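Local structure of sensory box histidine kinase/response regulator (Burkholderia thailandensis, 3MR0) at residues 35-38 and 39-43; 71-74 and 75-79; 120-123 and 124-127. The protein is probably a phosphorelay sensor kinase of a two-component regulatory system, here represented by its PAS sensory domain. All coordinates share one frame; numbering follows the deposited sequence. Where two conformers were deposited one is given.

From the N terminus the chain meets the three contacts in series, none nested in or crossing another, and each closes only a turn or two of local backbone. Contact 1 (35-43) is the short helix after strand 32-34. Contact 2 (71-79) is the end of helix 65-78, before the chain enters strand 82-89. Contact 3 (120-127) turns strand 112-121 into the C-terminal helix. Contacts 1 and 2 lie on opposite sides of the chain's centre, about 25 Å apart between their own centres. Contact 3 touches contact 1, where Ile41 CD1 packs 4.3 Å from Asp121 N. Contacts 1 and 2 pack against the antiparallel sheet of the PAS fold, whereas contact 3 begins in its strand 112-121 and leads out of it.

Contact 1. Residues 35-38 and 39-43; sequences SPHF and KKIMG
The backbone N-H of Lys39 donates to Ser35 O, N and O 3.0 Å apart, opening the first turn of helix 36-41. Ser35 suits the N-cap because its short hydroxyl reaches back into that turn: OG accepts from Phe38 N at 3.2 Å as well as from Leu22 N. Pro36, which lacks an N-H, fits the next place, where a helix needs no donor. The aliphatic part of Lys39 lies over Ser35 O and Pro36 O, and its extended chain carries NZ to salt bridges with Asp51 and Asp46. Lys40 bonds through N to Pro36 O and sets its CB 3.9 Å from ND1 of His37, while its bent chain leads NZ to Glu45. Ile41 follows with a nearly straight bond, N to His37 O (2.9 Å, 170°); its CD1 meets His37 CD2 at 3.5 Å, the side chains crossing at about a right angle. Met42, a selenomethionine, runs beside Phe38. With CG of Phe38 anti to its backbone N (chi1 -175°), the ring lies alongside Met42 CG, 3.7 Å from CE2, and SE makes an oblique Met-aromatic contact. At Gly43 the chain leaves helical angles in a Schellman motif, its phi of 94° easy only for glycine. Phe38 lines a pocket that holds a polyether, probably from the crystallisation liquor, and with Ile41 it leans on Ile119 of strand 112-121, so the helix packs against the PAS sheet.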
loop_
_atom_site.group_PDB
_atom_site.type_symbol
_atom_site.label_atom_id
_atom_site.label_comp_id
_atom_site.label_asym_id
_atom_site.label_seq_id
_atom_site.Cartn_x
_atom_site.Cartn_y
_atom_site.Cartn_z
ATOM N N SER A 35 -10.068 3.445 5.514
ATOM C CA SER A 35 -11.169 2.629 5.939
ATOM C C SER A 35 -10.799 1.982 7.270
ATOM O O SER A 35 -9.608 1.881 7.619
ATOM C CB SER A 35 -11.487 1.577 4.893
ATOM O OG SER A 35 -10.425 0.650 4.771
ATOM N N PRO A 36 -11.818 1.542 8.035
ATOM C CA PRO A 36 -11.500 0.822 9.276
ATOM C C PRO A 36 -10.516 -0.315 9.022
ATOM O O PRO A 36 -9.569 -0.434 9.812
ATOM C CB PRO A 36 -12.864 0.287 9.730
ATOM C CG PRO A 36 -13.854 1.283 9.164
ATOM C CD PRO A 36 -13.276 1.720 7.841
ATOM N N HIS A 37 -10.704 -1.117 7.964
ATOM C CA HIS A 37 -9.753 -2.215 7.719
ATOM C C HIS A 37 -8.335 -1.769 7.306
ATOM O O HIS A 37 -7.353 -2.468 7.582
ATOM C CB HIS A 37 -10.263 -3.353 6.813
ATOM C CG HIS A 37 -9.498 -4.629 7.025
ATOM N ND1 HIS A 37 -9.587 -5.364 8.189
ATOM C CD2 HIS A 37 -8.562 -5.251 6.269
ATOM C CE1 HIS A 37 -8.773 -6.404 8.125
ATOM N NE2 HIS A 37 -8.143 -6.363 6.966
ATOM N N PHE A 38 -8.229 -0.614 6.662
ATOM C CA PHE A 38 -6.918 -0.051 6.430
ATOM C C PHE A 38 -6.260 0.159 7.785
ATOM O O PHE A 38 -5.129 -0.257 8.003
ATOM C CB PHE A 38 -7.015 1.274 5.682
ATOM C CG PHE A 38 -5.691 1.845 5.306
ATOM C CD1 PHE A 38 -5.309 1.914 3.984
ATOM C CD2 PHE A 38 -4.812 2.298 6.284
ATOM C CE1 PHE A 38 -4.081 2.434 3.628
ATOM C CE2 PHE A 38 -3.565 2.821 5.941
ATOM C CZ PHE A 38 -3.196 2.889 4.615
ATOM N N LYS A 39 -6.958 0.827 8.698
ATOM C CA LYS A 39 -6.378 1.066 10.014
ATOM C C LYS A 39 -5.959 -0.246 10.662
ATOM O O LYS A 39 -4.898 -0.347 11.296
ATOM C CB LYS A 39 -7.353 1.809 10.917
ATOM C CG LYS A 39 -7.721 3.194 10.429
ATOM C CD LYS A 39 -8.601 3.868 11.459
ATOM C CE LYS A 39 -9.153 5.181 10.971
ATOM N NZ LYS A 39 -10.386 5.466 11.742
ATOM N N LYS A 40 -6.789 -1.260 10.504
ATOM C CA LYS A 40 -6.479 -2.517 11.133
ATOM C C LYS A 40 -5.198 -3.105 10.562
ATOM O O LYS A 40 -4.312 -3.499 11.316
ATOM C CB LYS A 40 -7.646 -3.482 11.014
ATOM C CG LYS A 40 -7.344 -4.866 11.571
ATOM C CD LYS A 40 -6.616 -4.807 12.921
ATOM C CE LYS A 40 -7.524 -4.350 14.047
ATOM N NZ LYS A 40 -6.987 -4.777 15.375
ATOM N N ILE A 41 -5.091 -3.151 9.235
ATOM C CA ILE A 41 -3.901 -3.698 8.580
ATOM C C ILE A 41 -2.609 -3.029 9.055
ATOM O O ILE A 41 -1.567 -3.666 9.086
ATOM C CB ILE A 41 -4.018 -3.627 7.034
ATOM C CG1 ILE A 41 -5.067 -4.618 6.520
ATOM C CG2 ILE A 41 -2.672 -3.885 6.353
ATOM C CD1 ILE A 41 -5.402 -4.423 5.060
HETATM N N MSE A 42 -2.674 -1.753 9.431
HETATM C CA MSE A 42 -1.515 -1.066 10.025
HETATM C C MSE A 42 -1.309 -1.474 11.497
HETATM O O MSE A 42 -0.333 -1.071 12.144
HETATM C CB MSE A 42 -1.633 0.457 9.917
HETATM C CG MSE A 42 -1.721 0.985 8.506
HETATM SE SE MSE A 42 -0.203 0.480 7.389
HETATM C CE MSE A 42 1.205 1.309 8.446
ATOM N N GLY A 43 -2.248 -2.273 12.006
ATOM C CA GLY A 43 -2.215 -2.775 13.367
ATOM C C GLY A 43 -3.006 -1.925 14.338
ATOM O O GLY A 43 -2.864 -2.101 15.544
#

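Contact 2. Residues 71-74 and 75-79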
loop_
_atom_site.group_PDB
_atom_site.type_symbol
_atom_site.label_atom_id
_atom_site.label_comp_id
_atom_site.label_asym_id
_atom_site.label_seq_id
_atom_site.Cartn_x
_atom_site.Cartn_y
_atom_site.Cartn_z
ATOM N N ALA A 71 7.508 4.786 -7.913
ATOM C CA ALA A 71 6.354 4.244 -8.622
ATOM C C ALA A 71 5.169 5.197 -8.533
ATOM O O ALA A 71 4.403 5.340 -9.493
ATOM C CB ALA A 71 5.985 2.853 -8.113
ATOM N N LEU A 72 5.027 5.873 -7.396
ATOM C CA LEU A 72 3.977 6.888 -7.244
ATOM C C LEU A 72 4.172 8.027 -8.242
ATOM O O LEU A 72 3.206 8.517 -8.832
ATOM C CB LEU A 72 3.935 7.447 -5.819
ATOM C CG LEU A 72 2.770 8.401 -5.553
ATOM C CD1 LEU A 72 1.492 7.818 -6.084
ATOM C CD2 LEU A 72 2.637 8.645 -4.088
ATOM N N LYS A 73 5.428 8.442 -8.421
ATOM C CA LYS A 73 5.798 9.426 -9.433
ATOM C C LYS A 73 5.502 8.944 -10.859
ATOM O O LYS A 73 4.914 9.653 -11.650
ATOM C CB LYS A 73 7.274 9.752 -9.288
ATOM C CG LYS A 73 7.772 10.810 -10.249
ATOM C CD LYS A 73 9.213 11.150 -9.947
ATOM C CE LYS A 73 9.856 11.950 -11.058
ATOM N NZ LYS A 73 11.337 11.769 -10.987
ATOM N N ALA A 74 5.907 7.728 -11.184
ATOM C CA ALA A 74 5.626 7.176 -12.490
ATOM C C ALA A 74 4.117 7.197 -12.766
ATOM O O ALA A 74 3.686 7.373 -13.912
ATOM C CB ALA A 74 6.188 5.765 -12.593
ATOM N N HIS A 75 3.323 7.017 -11.714
ATOM C CA HIS A 75 1.856 7.068 -11.840
ATOM C C HIS A 75 1.372 8.497 -12.005
ATOM O O HIS A 75 0.687 8.817 -12.972
ATOM C CB HIS A 75 1.141 6.417 -10.648
ATOM C CG HIS A 75 -0.354 6.388 -10.788
ATOM N ND1 HIS A 75 -0.999 5.592 -11.708
ATOM C CD2 HIS A 75 -1.325 7.076 -10.143
ATOM C CE1 HIS A 75 -2.304 5.779 -11.616
ATOM N NE2 HIS A 75 -2.529 6.677 -10.674
ATOM N N LEU A 76 1.727 9.357 -11.058
ATOM C CA LEU A 76 1.218 10.727 -11.071
ATOM C C LEU A 76 1.710 11.542 -12.264
ATOM O O LEU A 76 1.093 12.541 -12.617
ATOM C CB LEU A 76 1.529 11.462 -9.769
ATOM C CG LEU A 76 0.855 10.877 -8.536
ATOM C CD1 LEU A 76 1.255 11.660 -7.272
ATOM C CD2 LEU A 76 -0.657 10.830 -8.729
ATOM N N GLU A 77 2.813 11.124 -12.878
ATOM C CA GLU A 77 3.364 11.862 -14.004
ATOM C C GLU A 77 3.212 11.183 -15.346
ATOM O O GLU A 77 2.958 11.841 -16.341
ATOM C CB GLU A 77 4.843 12.147 -13.785
ATOM C CG GLU A 77 5.115 13.198 -12.752
ATOM C CD GLU A 77 6.596 13.389 -12.552
ATOM O OE1 GLU A 77 7.362 12.916 -13.410
ATOM O OE2 GLU A 77 6.999 13.988 -11.537
ATOM N N HIS A 78 3.419 9.879 -15.410
ATOM C CA HIS A 78 3.415 9.230 -16.709
ATOM C C HIS A 78 2.153 8.431 -16.861
ATOM O O HIS A 78 1.884 7.864 -17.906
ATOM C CB HIS A 78 4.662 8.383 -16.887
ATOM C CG HIS A 78 5.902 9.202 -17.046
ATOM N ND1 HIS A 78 6.975 9.117 -16.185
ATOM C CD2 HIS A 78 6.225 10.159 -17.947
ATOM C CE1 HIS A 78 7.913 9.965 -16.562
ATOM N NE2 HIS A 78 7.482 10.614 -17.628
ATOM N N ARG A 79 1.368 8.440 -15.793
ATOM C CA ARG A 79 0.132 7.679 -15.721
ATOM C C ARG A 79 0.361 6.183 -15.535
ATOM O O ARG A 79 -0.596 5.441 -15.321
ATOM C CB ARG A 79 -0.758 7.949 -16.935
ATOM C CG ARG A 79 -1.321 9.363 -17.001
ATOM C CD ARG A 79 -2.420 9.381 -18.010
ATOM N NE ARG A 79 -2.496 8.052 -18.586
ATOM C CZ ARG A 79 -3.596 7.505 -19.076
ATOM N NH1 ARG A 79 -3.548 6.274 -19.558
ATOM N NH2 ARG A 79 -4.737 8.183 -19.074
#
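Ala74 and His78 meet through their backbones: His78 N donates to Ala74 O at 2.9 Å, but from 50° out of the carbonyl plane, consistent with a last turn that departs from regular helix geometry. CB of His78 also rests on that oxygen, 3.3 Å from it. Alanine suits this place, since its small methyl adds little bulk to the turn whose carbonyl receives His78 N.

His75 is the buried member. Its N bonds to Ala71 O at 3.0 Å, and its CB lies over the carbonyl oxygens of Ala71 and Leu72. With CG anti to the backbone N (chi1 -177°), the ring turns away from these residues and both its nitrogens are engaged. A neutral imidazole can donate from one nitrogen and accept at the other, here donating from ND1 to Asp80 O and accepting at NE2 from Ala104 N.

Lys73 serves the outer face. Its extended chain crosses that of Glu77, whose OE2 lies 3.5 Å from both CG and CE of Lys73. NZ remains 4.8 Å from Glu77 OE1, so the opposite charges may attract, but they form no salt bridge; long, flexible polar chains are at ease on this exposed surface. On the inner side Leu72 CD1 packs on Leu76 CG at 4.0 Å, two branched apolar chains one turn apart that also reach Trp25 of strand 21-25.

Arg79 leaves the helix with positive phi (74°), and the chain turns toward strand 82-89. This is the long helix that precedes the last three strands of a PAS fold; Leu72 borders one pocket, and Glu77, His78 and Arg79 border a second, each occupied by a polyether, probably from the crystallisation liquor.

Contact 3. Residues 120-123 and 124-127; sequences MDVT and DRKR. With SO4 (sulfate ion), chain C.
Thr123 O accepts from Arg127 N at 2.9 Å and Val122 O from Lys126 N, the bonds that start helix 123-140 after the N-cap residue Val122. The tight part is at the very start of the helix. Asp121 OD1 is gripped by Thr123 OG1 at 2.7 Å and Thr123 N at 2.9 Å, both arriving from the same face of the carboxylate plane; the second of these bonds makes an Asx turn. A water donates to the same oxygen and accepts from Asp124 N, which ties the turn to the helix. Arg127, in the conformer given, places one face of its guanidinium over CG2 of Thr123, 3.4 Å from the plane. Aspartate suits the place because its short arm reaches two residues on, and threonine because its hydroxyl adds a second donor beside the backbone N-H, and its methyl packs on Arg127. The sequence Asp121-Val122-Thr123 corresponds to the Asp-Ile-Thr motif at the end of many PAS domains.

On the outer side the chains are long and charged. Arg125 runs beside Val122, its NH2 a short 3.2 Å from CG1. Bent at chi3 (51°), the arginine turns its guanidinium edge to a sulfate, probably from the crystallisation liquor: NH2 bonds to O3 at 2.9 Å, and NE shares its N-H between O3 and O1. NH2 also pairs with Glu85. The Asp124 carboxylate forms a salt bridge with Arg127 NH1, though its length is too short to be trusted.

Neighbours fix the inner side. Asp121 OD2 pairs with Arg96 and Thr123 OG1 bonds to Trp97 N, while Val122 packs on Trp97 and Gln99 and Lys126 makes a cation-pi contact with Trp97. Strand 95-106 therefore anchors the point where strand 112-121 gives way to the C-terminal helix.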
loop_
_atom_site.group_PDB
_atom_site.type_symbol
_atom_site.label_atom_id
_atom_site.label_comp_id
_atom_site.label_asym_id
_atom_site.label_seq_id
_atom_site.Cartn_x
_atom_site.Cartn_y
_atom_site.Cartn_z
HETATM N N MSE A 120 -3.684 -4.648 0.689
HETATM C CA MSE A 120 -3.920 -5.980 1.238
HETATM C C MSE A 120 -2.661 -6.437 1.947
HETATM O O MSE A 120 -1.554 -6.109 1.497
HETATM C CB MSE A 120 -4.307 -6.976 0.141
HETATM C CG MSE A 120 -5.742 -6.863 -0.285
HETATM SE SE MSE A 120 -6.363 -8.432 -1.257
HETATM C CE MSE A 120 -5.540 -8.112 -2.968
ATOM N N ASP A 121 -2.822 -7.179 3.038
ATOM C CA ASP A 121 -1.666 -7.733 3.739
ATOM C C ASP A 121 -1.240 -9.004 3.052
ATOM O O ASP A 121 -1.983 -9.978 3.077
ATOM C CB ASP A 121 -1.959 -8.041 5.212
ATOM C CG ASP A 121 -0.691 -8.349 5.993
ATOM O OD1 ASP A 121 0.057 -9.259 5.595
ATOM O OD2 ASP A 121 -0.404 -7.658 6.989
ATOM N N VAL A 122 -0.059 -8.978 2.433
ATOM C CA VAL A 122 0.475 -10.122 1.683
ATOM C C VAL A 122 1.726 -10.718 2.349
ATOM O O VAL A 122 2.558 -11.324 1.682
ATOM C CB VAL A 122 0.794 -9.758 0.199
ATOM C CG1 VAL A 122 -0.483 -9.351 -0.551
ATOM C CG2 VAL A 122 1.879 -8.678 0.113
ATOM N N THR A 123 1.836 -10.554 3.668
ATOM C CA THR A 123 3.028 -10.954 4.387
ATOM C C THR A 123 3.341 -12.417 4.219
ATOM O O THR A 123 4.466 -12.759 3.873
ATOM C CB THR A 123 2.950 -10.603 5.898
ATOM O OG1 THR A 123 2.697 -9.202 6.040
ATOM C CG2 THR A 123 4.261 -10.929 6.595
ATOM N N ASP A 124 2.354 -13.276 4.468
ATOM C CA ASP A 124 2.557 -14.739 4.451
ATOM C C ASP A 124 2.990 -15.295 3.111
ATOM O O ASP A 124 3.802 -16.211 3.059
ATOM C CB ASP A 124 1.314 -15.481 4.952
ATOM C CG ASP A 124 1.245 -15.518 6.452
ATOM O OD1 ASP A 124 2.253 -15.142 7.080
ATOM O OD2 ASP A 124 0.194 -15.918 7.003
ATOM N N ARG A 125 2.435 -14.767 2.026
ATOM C CA ARG A 125 2.922 -15.137 0.710
ATOM C C ARG A 125 4.373 -14.720 0.550
ATOM O O ARG A 125 5.166 -15.488 0.030
ATOM C CB ARG A 125 2.101 -14.518 -0.423
ATOM C CG ARG A 125 2.830 -14.635 -1.766
ATOM C CD ARG A 125 1.910 -14.454 -2.948
ATOM N NE ARG A 125 1.117 -13.239 -2.827
ATOM C CZ ARG A 125 1.521 -12.040 -3.220
ATOM N NH1 ARG A 125 2.715 -11.885 -3.772
ATOM N NH2 ARG A 125 0.733 -10.999 -3.054
ATOM N N LYS A 126 4.717 -13.510 1.003
ATOM C CA LYS A 126 6.085 -12.998 0.837
ATOM C C LYS A 126 7.093 -13.807 1.672
ATOM O O LYS A 126 8.256 -13.980 1.256
ATOM C CB LYS A 126 6.169 -11.484 1.113
ATOM C CG LYS A 126 5.353 -10.603 0.162
ATOM C CD LYS A 126 5.926 -10.553 -1.227
ATOM C CE LYS A 126 7.349 -10.127 -1.203
ATOM N NZ LYS A 126 7.898 -10.089 -2.594
ATOM N N ARG A 127 6.634 -14.304 2.823
ATOM C CA ARG A 127 7.420 -15.193 3.689
ATOM C C ARG A 127 7.773 -16.485 2.969
ATOM O O ARG A 127 8.918 -16.929 3.001
ATOM C CB ARG A 127 6.653 -15.523 4.990
ATOM C CG ARG A 127 6.537 -14.367 6.006
ATOM C CD ARG A 127 5.445 -14.633 7.060
ATOM N NE ARG A 127 5.544 -13.727 8.219
ATOM C CZ ARG A 127 4.543 -13.430 9.052
ATOM N NH1 ARG A 127 3.337 -13.947 8.877
ATOM N NH2 ARG A 127 4.744 -12.594 10.062
HETATM S S SO4 C . -2.272 -13.140 -1.109
HETATM O O1 SO4 C . -1.541 -14.357 -1.434
HETATM O O2 SO4 C . -2.321 -12.913 0.325
HETATM O O3 SO4 C . -1.597 -12.025 -1.738
HETATM O O4 SO4 C . -3.642 -13.189 -1.601
HETATM O O HOH W 1 -0.433 -12.308 5.285
#